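Side-chain contacts in beta-carbonic anhydrase (Methanothermobacter thermautotrophicus, PDB 1G5C), which catalyses the reversible hydration of carbon dioxide to bicarbonate, as expected of a zinc-dependent carbonic anhydrase of the beta class: residues Asp17-Asp20 with Pro25-Cys28; Leu154-Asp157 with Arg162-Pro165; Asp51-Lys56 with Leu77-Ile82; Asp127-Val132 with Lys164-Asp169. All blocks are in the same frame, centred on the assembly; numbering follows the deposited sequence.

All four contacts reach the same mixed sheet at different places. Interaction 3 is the buried one, formed by a lysine, a leucine and an aspartate between strand 53-57 and the turn leading from helix 64-77 into strand 81-87. Interaction 1 lies on the surface at the start of strand 27-32 and touches interaction 3 through Ser19 and Lys26; it rests on van der Waals packing alone across its segments. Interactions 2 and 4, both partly buried, share Lys164 and Pro165 of the last strand, with centres about 8 Å apart. Interaction 2 is a hairpin joined by backbone hydrogen bonds, whereas interaction 4 packs a helix on that hairpin through leucine, valine and a salt bridge.

Interaction 1 (Asp17-Asp20 with Pro25-Cys28); sequences DLSD and PKLC
The aliphatic part of Lys26 passes to one side of the plane of the peptide group joining Leu18 to Ser19, at the edge between Leu18 O and Ser19 CA. Lys26 CD comes within 3.6 Å of Ser19 CA and stays close to the Leu18 carbonyl oxygen, while Lys26 CE approaches Leu18 O at 3.6 Å. The other flat group is the Pro25 carbonyl: Leu18 CB lies ahead of its oxygen at 3.7 Å, roughly in line with the C=O bond, and Leu18 CD1 is at a similar distance. Lysine suits this place because its long methylene chain can cover a backbone turn and still deliver a charge beyond it. Bends at chi2 (-75°) and again at the last torsion fold the chain round the turn, and the ammonium group is then held by the carbonyl oxygens of Leu21 and Ser24. The short 3-10 segment that receives it is fixed from within. Asp17 OD1 accepts the backbone N of Ser19 at 2.8 Å in an Asx turn, the donor standing well above the carboxylate plane. Asp20 OD2 in turn takes the Asp17 backbone N at 3.2 Å on its anti side, and also receives the backbone N of Arg16. Aspartate is apt at both positions, its short side chain bringing an acceptor straight back to nearby amides. Asp17 OD2 forms a salt bridge with Lys53 and a hydrogen bond with Ser35 of the second subunit. The turn follows helix 3-10 and precedes strand 27-32, where Leu27 pairs by backbone with Lys53 on one neighbouring strand and Cys28 with Glu81 on the other.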
# COMPACT_ATOMS: atom_id res chain seq x y z
N ASP A 17 7.93 -13.80 -7.59
CA ASP A 17 6.50 -13.85 -7.90
C ASP A 17 6.23 -13.83 -9.41
O ASP A 17 7.16 -14.03 -10.20
CB ASP A 17 5.75 -12.70 -7.21
CG ASP A 17 6.05 -11.33 -7.81
OD1 ASP A 17 6.72 -11.26 -8.87
OD2 ASP A 17 5.59 -10.33 -7.22
N LEU A 18 4.99 -13.58 -9.82
CA LEU A 18 4.66 -13.61 -11.24
C LEU A 18 5.47 -12.68 -12.13
O LEU A 18 5.63 -12.95 -13.31
CB LEU A 18 3.15 -13.40 -11.47
CG LEU A 18 2.20 -14.45 -10.86
CD1 LEU A 18 0.74 -14.12 -11.26
CD2 LEU A 18 2.55 -15.87 -11.36
N SER A 19 6.04 -11.62 -11.55
CA SER A 19 6.85 -10.67 -12.32
C SER A 19 8.12 -11.28 -12.89
O SER A 19 8.73 -10.72 -13.81
CB SER A 19 7.23 -9.47 -11.45
OG SER A 19 6.10 -8.67 -11.22
N ASP A 20 8.53 -12.42 -12.33
CA ASP A 20 9.73 -13.10 -12.79
C ASP A 20 9.45 -14.11 -13.91
O ASP A 20 10.36 -14.78 -14.40
CB ASP A 20 10.41 -13.80 -11.61
CG ASP A 20 10.85 -12.82 -10.54
OD1 ASP A 20 11.60 -11.88 -10.89
OD2 ASP A 20 10.46 -12.98 -9.36
N PRO A 25 0.23 -12.84 -15.70
CA PRO A 25 -0.29 -11.47 -15.57
C PRO A 25 0.61 -10.66 -14.63
O PRO A 25 1.05 -11.20 -13.61
CB PRO A 25 -1.64 -11.67 -14.92
CG PRO A 25 -2.11 -12.96 -15.48
CD PRO A 25 -0.88 -13.80 -15.80
N LYS A 26 0.91 -9.41 -14.96
CA LYS A 26 1.73 -8.59 -14.07
C LYS A 26 0.74 -7.52 -13.64
O LYS A 26 0.57 -6.49 -14.30
CB LYS A 26 2.92 -7.98 -14.81
CG LYS A 26 3.66 -8.94 -15.72
CD LYS A 26 4.52 -9.91 -14.97
CE LYS A 26 5.62 -10.46 -15.90
NZ LYS A 26 5.11 -11.30 -17.04
N LEU A 27 0.09 -7.82 -12.52
CA LEU A 27 -0.99 -7.04 -11.92
C LEU A 27 -0.71 -6.13 -10.72
O LEU A 27 0.06 -6.48 -9.82
CB LEU A 27 -2.07 -8.02 -11.46
CG LEU A 27 -3.44 -8.24 -12.06
CD1 LEU A 27 -3.84 -9.71 -11.95
CD2 LEU A 27 -4.44 -7.38 -11.32
N CYS A 28 -1.37 -4.98 -10.70
CA CYS A 28 -1.28 -4.09 -9.55
C CYS A 28 -2.71 -3.72 -9.22
O CYS A 28 -3.46 -3.25 -10.09
CB CYS A 28 -0.50 -2.81 -9.85
SG CYS A 28 -0.55 -1.68 -8.41

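Interaction 2 (Leu154-Asp157 with Arg162-Pro165); sequences LIID and RLKP
Ile155 and Lys164 face each other as an antiparallel hydrogen-bonded pair, each giving its backbone N to the other's carbonyl. The bond from Lys164 N to Ile155 O is 2.8 Å long, and the return bond from Ile155 N to Lys164 O is 3.0 Å. A third, Asp157 N to Arg162 O at 2.9 Å, ties the strand ends next to the turn. Side by side on one face, Ile155 CG2 touches Lys164 CB at 3.7 Å. With CG1 of Ile155 anti to its own nitrogen (chi1 -177°), the short branch CG2 is the one turned to the lysine stem, and CD1 is left to pack on helix 128-141. On the other face Leu154 CD2 meets Pro165 CB at 3.8 Å, and Leu163 CD2 lies against Ile156 CB at 3.7 Å, both pairs crossing at a slant. This is a beta hairpin: strand 150-156 returns as strand 163-165, which forms the antiparallel margin of an otherwise parallel sheet. Beta-branched isoleucines suit the inner strand, where they fill both faces, while lysine and proline fit the more open outer one. Further out, Asp157 OD1 accepts the backbone N of Asn159 and of Thr160, shaping the connecting turn, and Thr160 OG1 takes the backbone N of Arg162. Ile156 also packs on Leu41 and Ala44 of helix 40-45 and touches Val85 and His87 of the neighbouring strand 81-87, His87 being a zinc ligand.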
# COMPACT_ATOMS: atom_id res chain seq x y z
N LEU A 154 -13.12 -0.82 -11.13
CA LEU A 154 -14.19 -1.71 -10.71
C LEU A 154 -14.67 -1.28 -9.35
O LEU A 154 -13.97 -0.56 -8.64
CB LEU A 154 -13.66 -3.16 -10.56
CG LEU A 154 -12.91 -3.85 -11.70
CD1 LEU A 154 -12.46 -5.24 -11.25
CD2 LEU A 154 -13.81 -3.96 -12.91
N ILE A 155 -15.87 -1.72 -9.00
CA ILE A 155 -16.37 -1.47 -7.67
C ILE A 155 -16.90 -2.82 -7.19
O ILE A 155 -17.59 -3.54 -7.93
CB ILE A 155 -17.48 -0.41 -7.63
CG1 ILE A 155 -17.87 -0.18 -6.16
CG2 ILE A 155 -18.67 -0.83 -8.45
CD1 ILE A 155 -18.70 1.07 -5.91
N ILE A 156 -16.56 -3.18 -5.95
CA ILE A 156 -17.00 -4.45 -5.39
C ILE A 156 -18.07 -4.25 -4.31
O ILE A 156 -17.98 -3.30 -3.53
CB ILE A 156 -15.79 -5.24 -4.78
CG1 ILE A 156 -16.23 -6.66 -4.39
CG2 ILE A 156 -15.24 -4.51 -3.53
CD1 ILE A 156 -15.04 -7.57 -3.97
N ASP A 157 -19.06 -5.14 -4.27
CA ASP A 157 -20.10 -5.09 -3.23
C ASP A 157 -19.37 -5.56 -1.96
O ASP A 157 -18.90 -6.70 -1.90
CB ASP A 157 -21.24 -6.06 -3.56
CG ASP A 157 -22.36 -6.02 -2.52
OD1 ASP A 157 -22.09 -6.26 -1.31
OD2 ASP A 157 -23.51 -5.74 -2.90
N ARG A 162 -19.27 -9.37 -5.14
CA ARG A 162 -19.59 -9.28 -6.56
C ARG A 162 -18.97 -8.01 -7.16
O ARG A 162 -19.10 -6.94 -6.59
CB ARG A 162 -21.11 -9.27 -6.78
CG ARG A 162 -21.52 -9.44 -8.24
CD ARG A 162 -23.05 -9.46 -8.37
NE ARG A 162 -23.64 -8.18 -7.98
CZ ARG A 162 -23.71 -7.11 -8.76
NH1 ARG A 162 -23.22 -7.14 -10.00
NH2 ARG A 162 -24.25 -5.99 -8.30
N LEU A 163 -18.29 -8.16 -8.29
CA LEU A 163 -17.65 -7.04 -8.98
C LEU A 163 -18.52 -6.42 -10.05
O LEU A 163 -19.18 -7.12 -10.80
CB LEU A 163 -16.34 -7.50 -9.65
CG LEU A 163 -15.23 -7.99 -8.72
CD1 LEU A 163 -14.16 -8.74 -9.53
CD2 LEU A 163 -14.63 -6.79 -7.98
N LYS A 164 -18.50 -5.09 -10.13
CA LYS A 164 -19.23 -4.36 -11.15
C LYS A 164 -18.19 -3.53 -11.90
O LYS A 164 -17.48 -2.74 -11.30
CB LYS A 164 -20.27 -3.45 -10.50
CG LYS A 164 -20.88 -2.45 -11.49
CD LYS A 164 -21.81 -1.47 -10.80
CE LYS A 164 -22.40 -0.46 -11.82
NZ LYS A 164 -23.27 0.55 -11.14
N PRO A 165 -18.06 -3.73 -13.21
CA PRO A 165 -17.06 -2.92 -13.90
C PRO A 165 -17.52 -1.48 -14.15
O PRO A 165 -18.68 -1.25 -14.47
CB PRO A 165 -16.80 -3.70 -15.20
CG PRO A 165 -18.11 -4.37 -15.45
CD PRO A 165 -18.58 -4.81 -14.08

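Interaction 3 (Asp51-Lys56 with Leu77-Ile82); sequences DAKVIK and LGDNEI. Unlike the reference sequence in segment 77-82: Asp79 (reference Val).
Lys53 NZ is gripped by two groups: it forms a salt bridge with Asp17 OD2 and is probably hydrogen-bonded to Ser19 OG. Ser19 OG probably also bonds Leu77 O, which would link the lysine to the helix end. The aliphatic stem of Lys53 then forms the contact with Leu77 and Asp79. The two segments belong to a beta-alpha-beta crossover: strand 53-57, helix 64-77 and strand 81-87, with strand 27-32 lying between the two parallel strands in the sheet. The Lys53 side chain projects from its strand toward the helix end, where Leu77 and Asp79 meet it. Its chain turns at chi2 (64°) and is extended thereafter, which carries CE to Leu77, 3.6 Å from CD1 and 3.7 Å from CB. Lysine suits a buried site such as this because its methylenes can lie against leucine while its charge is paired. Asp79 crosses the same stem on another side, with OD1 at 3.8 Å from both CD and CG of the lysine. Its OD2 is 4.2 Å from Lys53 NZ, too far for a salt bridge, although the negative charge would probably still help to stabilise the ammonium group. Around the contact, Val54 and Lys56 make backbone hydrogen bonds to the second subunit, Leu77 packs on Met33 of that subunit, and Asp79 touches Cys28 of the intervening strand 27-32. Nearer the backbone end of the lysine stem, the same leucine methyl that meets CE also approaches CG: Lys53 CG lies 3.9 Å from Leu77 CD1.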
# COMPACT_ATOMS: atom_id res chain seq x y z
N ASP A 51 0.39 -13.24 -6.66
CA ASP A 51 -0.43 -12.88 -7.83
C ASP A 51 -0.60 -11.41 -8.19
O ASP A 51 -0.96 -11.09 -9.33
CB ASP A 51 -1.84 -13.49 -7.72
CG ASP A 51 -1.86 -15.00 -7.87
OD1 ASP A 51 -0.90 -15.59 -8.42
OD2 ASP A 51 -2.85 -15.62 -7.45
N ALA A 52 -0.36 -10.50 -7.25
CA ALA A 52 -0.51 -9.08 -7.55
C ALA A 52 0.16 -8.20 -6.52
O ALA A 52 0.33 -8.61 -5.37
CB ALA A 52 -2.00 -8.72 -7.63
N LYS A 53 0.54 -7.00 -6.93
CA LYS A 53 1.14 -6.01 -6.04
C LYS A 53 -0.10 -5.27 -5.55
O LYS A 53 -1.01 -4.98 -6.34
CB LYS A 53 2.06 -5.06 -6.82
CG LYS A 53 3.44 -5.62 -7.14
CD LYS A 53 3.36 -6.83 -8.06
CE LYS A 53 4.74 -7.31 -8.46
NZ LYS A 53 4.70 -8.62 -9.13
N VAL A 54 -0.15 -4.95 -4.26
CA VAL A 54 -1.36 -4.31 -3.73
C VAL A 54 -1.12 -2.99 -3.01
O VAL A 54 -0.34 -2.91 -2.06
CB VAL A 54 -2.11 -5.29 -2.76
CG1 VAL A 54 -3.45 -4.69 -2.30
CG2 VAL A 54 -2.37 -6.61 -3.47
N ILE A 55 -1.81 -1.94 -3.47
CA ILE A 55 -1.71 -0.62 -2.86
C ILE A 55 -3.03 -0.33 -2.16
O ILE A 55 -4.10 -0.60 -2.71
CB ILE A 55 -1.46 0.45 -3.94
CG1 ILE A 55 -0.13 0.15 -4.65
CG2 ILE A 55 -1.43 1.86 -3.31
CD1 ILE A 55 0.10 0.96 -5.94
N LYS A 56 -2.97 0.21 -0.94
CA LYS A 56 -4.19 0.51 -0.19
C LYS A 56 -4.06 1.78 0.63
O LYS A 56 -3.04 2.01 1.29
CB LYS A 56 -4.54 -0.63 0.79
CG LYS A 56 -4.93 -1.98 0.17
CD LYS A 56 -5.30 -3.01 1.26
CE LYS A 56 -5.81 -4.32 0.69
NZ LYS A 56 -6.43 -5.17 1.78
N LEU A 77 8.93 -3.88 -11.43
CA LEU A 77 8.31 -5.20 -11.37
C LEU A 77 7.56 -5.64 -12.61
O LEU A 77 6.87 -6.66 -12.57
CB LEU A 77 7.39 -5.26 -10.14
CG LEU A 77 8.15 -5.06 -8.81
CD1 LEU A 77 7.18 -4.78 -7.64
CD2 LEU A 77 8.97 -6.33 -8.53
N GLY A 78 7.68 -4.89 -13.69
CA GLY A 78 7.02 -5.26 -14.94
C GLY A 78 5.50 -5.22 -14.99
O GLY A 78 4.90 -5.85 -15.87
N ASP A 79 4.85 -4.50 -14.09
CA ASP A 79 3.39 -4.44 -14.13
C ASP A 79 2.90 -3.77 -15.40
O ASP A 79 3.41 -2.72 -15.80
CB ASP A 79 2.85 -3.70 -12.91
CG ASP A 79 2.95 -4.54 -11.66
OD1 ASP A 79 2.90 -3.99 -10.55
OD2 ASP A 79 3.07 -5.77 -11.80
N ASN A 80 1.92 -4.38 -16.04
CA ASN A 80 1.38 -3.83 -17.27
C ASN A 80 -0.13 -3.73 -17.20
O ASN A 80 -0.79 -3.43 -18.19
CB ASN A 80 1.82 -4.69 -18.49
CG ASN A 80 1.33 -6.12 -18.41
OD1 ASN A 80 0.29 -6.41 -17.82
ND2 ASN A 80 2.08 -7.03 -19.04
N GLU A 81 -0.68 -3.96 -16.01
CA GLU A 81 -2.12 -3.86 -15.81
C GLU A 81 -2.42 -3.40 -14.39
O GLU A 81 -1.96 -4.01 -13.42
CB GLU A 81 -2.80 -5.21 -16.08
CG GLU A 81 -4.31 -5.22 -15.85
CD GLU A 81 -4.99 -6.41 -16.52
OE1 GLU A 81 -4.35 -7.48 -16.63
OE2 GLU A 81 -6.17 -6.28 -16.93
N ILE A 82 -3.21 -2.34 -14.28
CA ILE A 82 -3.58 -1.81 -12.97
C ILE A 82 -5.09 -1.83 -12.85
O ILE A 82 -5.80 -1.47 -13.81
CB ILE A 82 -3.11 -0.33 -12.82
CG1 ILE A 82 -1.60 -0.24 -12.96
CG2 ILE A 82 -3.58 0.21 -11.46
CD1 ILE A 82 -1.08 1.19 -13.00

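Interaction 4 (Asp127-Val132 with Lys164-Asp169); sequences DEEENV and KPLYLD
The first turn of helix 128-141 settles on the outer hairpin strand of the sheet, with Glu129 and Val132 turned to Lys164 and Leu166. Leu166 supplies most of the packing. Its CD1 sits in the angle between the two helix residues, 3.7 Å from Val132 CB and equally near Glu129 O, while CD2 lies against the glutamate side chain, 3.9 Å from its CD. The side chains cross at about right angles, and the forked end of the leucine touches both residues, three positions apart on the same side of the helix. Leucine suits the place for that reason, and valine offers a compact partner on the buried flank. At the solvent side a salt bridge forms: Lys164 NZ meets Glu129 OE2 on its syn side at 2.7 Å, 16° out of the carboxylate plane. The extended chains of both residues bring these ends together, and an acidic group in the first turn would probably also be favoured by the positive end of the helix. The strand is disturbed here: two consecutive residues, Leu166 and Tyr167, stand opposite the single Gly153, a classic beta bulge. The bulge is consistent with both side chains turning to the helix: Leu166 meets its first turn and Ile133, Tyr167 meets Ile133, Val136 and Lys140. Tyr167 OH donates to Asp169 OD1 at 3.2 Å, from well above the carboxylate plane. The other oxygen, Asp169 OD2, is held by Lys140 NZ and the backbone N of Val151. On the helix, Glu128 OE2 accepts the backbone N of Cys90, a zinc ligand.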
# COMPACT_ATOMS: atom_id res chain seq x y z
N ASP A 127 -18.33 10.39 -4.69
CA ASP A 127 -18.84 9.13 -4.17
C ASP A 127 -18.12 7.92 -4.77
O ASP A 127 -17.39 8.05 -5.74
CB ASP A 127 -20.35 9.03 -4.36
CG ASP A 127 -21.12 10.00 -3.48
OD1 ASP A 127 -20.82 10.10 -2.26
OD2 ASP A 127 -22.05 10.65 -3.99
N GLU A 128 -18.35 6.74 -4.21
CA GLU A 128 -17.64 5.54 -4.64
C GLU A 128 -17.33 5.30 -6.12
O GLU A 128 -16.16 5.22 -6.49
CB GLU A 128 -18.31 4.30 -4.04
CG GLU A 128 -18.13 4.19 -2.53
CD GLU A 128 -19.28 4.81 -1.72
OE1 GLU A 128 -19.97 5.71 -2.25
OE2 GLU A 128 -19.47 4.42 -0.54
N GLU A 129 -18.36 5.21 -6.97
CA GLU A 129 -18.12 4.95 -8.38
C GLU A 129 -17.37 6.08 -9.07
O GLU A 129 -16.48 5.84 -9.89
CB GLU A 129 -19.43 4.66 -9.12
CG GLU A 129 -20.25 3.52 -8.49
CD GLU A 129 -21.37 3.03 -9.40
OE1 GLU A 129 -21.80 3.79 -10.29
OE2 GLU A 129 -21.83 1.88 -9.22
N GLU A 130 -17.72 7.32 -8.74
CA GLU A 130 -17.05 8.45 -9.37
C GLU A 130 -15.59 8.55 -8.91
O GLU A 130 -14.71 8.96 -9.67
CB GLU A 130 -17.79 9.76 -9.08
CG GLU A 130 -18.16 9.97 -7.63
CD GLU A 130 -19.08 11.17 -7.44
OE1 GLU A 130 -18.57 12.31 -7.33
OE2 GLU A 130 -20.32 10.98 -7.41
N ASN A 131 -15.34 8.18 -7.67
CA ASN A 131 -13.96 8.21 -7.17
C ASN A 131 -13.10 7.23 -7.97
O ASN A 131 -11.95 7.54 -8.31
CB ASN A 131 -13.92 7.83 -5.70
CG ASN A 131 -12.53 7.80 -5.16
OD1 ASN A 131 -11.81 8.79 -5.25
ND2 ASN A 131 -12.12 6.66 -4.61
N VAL A 132 -13.64 6.06 -8.30
CA VAL A 132 -12.91 5.08 -9.09
C VAL A 132 -12.60 5.61 -10.51
O VAL A 132 -11.46 5.53 -11.00
CB VAL A 132 -13.68 3.75 -9.21
CG1 VAL A 132 -13.01 2.86 -10.25
CG2 VAL A 132 -13.70 3.02 -7.85
N LYS A 164 -18.50 -5.09 -10.13
CA LYS A 164 -19.23 -4.36 -11.15
C LYS A 164 -18.19 -3.53 -11.90
O LYS A 164 -17.48 -2.74 -11.30
CB LYS A 164 -20.27 -3.45 -10.50
CG LYS A 164 -20.88 -2.45 -11.49
CD LYS A 164 -21.81 -1.47 -10.80
CE LYS A 164 -22.40 -0.46 -11.82
NZ LYS A 164 -23.27 0.55 -11.14
N PRO A 165 -18.06 -3.73 -13.21
CA PRO A 165 -17.06 -2.92 -13.90
C PRO A 165 -17.52 -1.48 -14.15
O PRO A 165 -18.68 -1.25 -14.47
CB PRO A 165 -16.80 -3.70 -15.20
CG PRO A 165 -18.11 -4.37 -15.45
CD PRO A 165 -18.58 -4.81 -14.08
N LEU A 166 -16.61 -0.53 -13.95
CA LEU A 166 -16.90 0.89 -14.16
C LEU A 166 -16.19 1.36 -15.42
O LEU A 166 -16.70 2.20 -16.16
CB LEU A 166 -16.46 1.73 -12.96
CG LEU A 166 -17.26 1.43 -11.68
CD1 LEU A 166 -16.75 2.25 -10.51
CD2 LEU A 166 -18.75 1.73 -11.93
N TYR A 167 -15.00 0.82 -15.66
CA TYR A 167 -14.24 1.18 -16.84
C TYR A 167 -13.31 0.05 -17.19
O TYR A 167 -12.55 -0.43 -16.36
CB TYR A 167 -13.44 2.46 -16.62
CG TYR A 167 -12.52 2.79 -17.78
CD1 TYR A 167 -11.26 2.21 -17.88
CD2 TYR A 167 -12.95 3.62 -18.82
CE1 TYR A 167 -10.44 2.44 -18.99
CE2 TYR A 167 -12.14 3.86 -19.93
CZ TYR A 167 -10.89 3.27 -20.01
OH TYR A 167 -10.09 3.49 -21.10
N LEU A 168 -13.39 -0.38 -18.44
CA LEU A 168 -12.53 -1.45 -18.92
C LEU A 168 -11.63 -1.01 -20.05
O LEU A 168 -12.09 -0.52 -21.09
CB LEU A 168 -13.36 -2.65 -19.40
CG LEU A 168 -14.12 -3.42 -18.30
CD1 LEU A 168 -14.81 -4.64 -18.93
CD2 LEU A 168 -13.13 -3.88 -17.20
N ASP A 169 -10.32 -1.13 -19.79
CA ASP A 169 -9.28 -0.71 -20.73
C ASP A 169 -8.93 -1.98 -21.57
O ASP A 169 -9.51 -3.08 -21.37
CB ASP A 169 -8.04 -0.28 -19.94
CG ASP A 169 -7.27 0.80 -20.68
OD1 ASP A 169 -7.75 1.36 -21.70
OD2 ASP A 169 -6.19 1.13 -20.20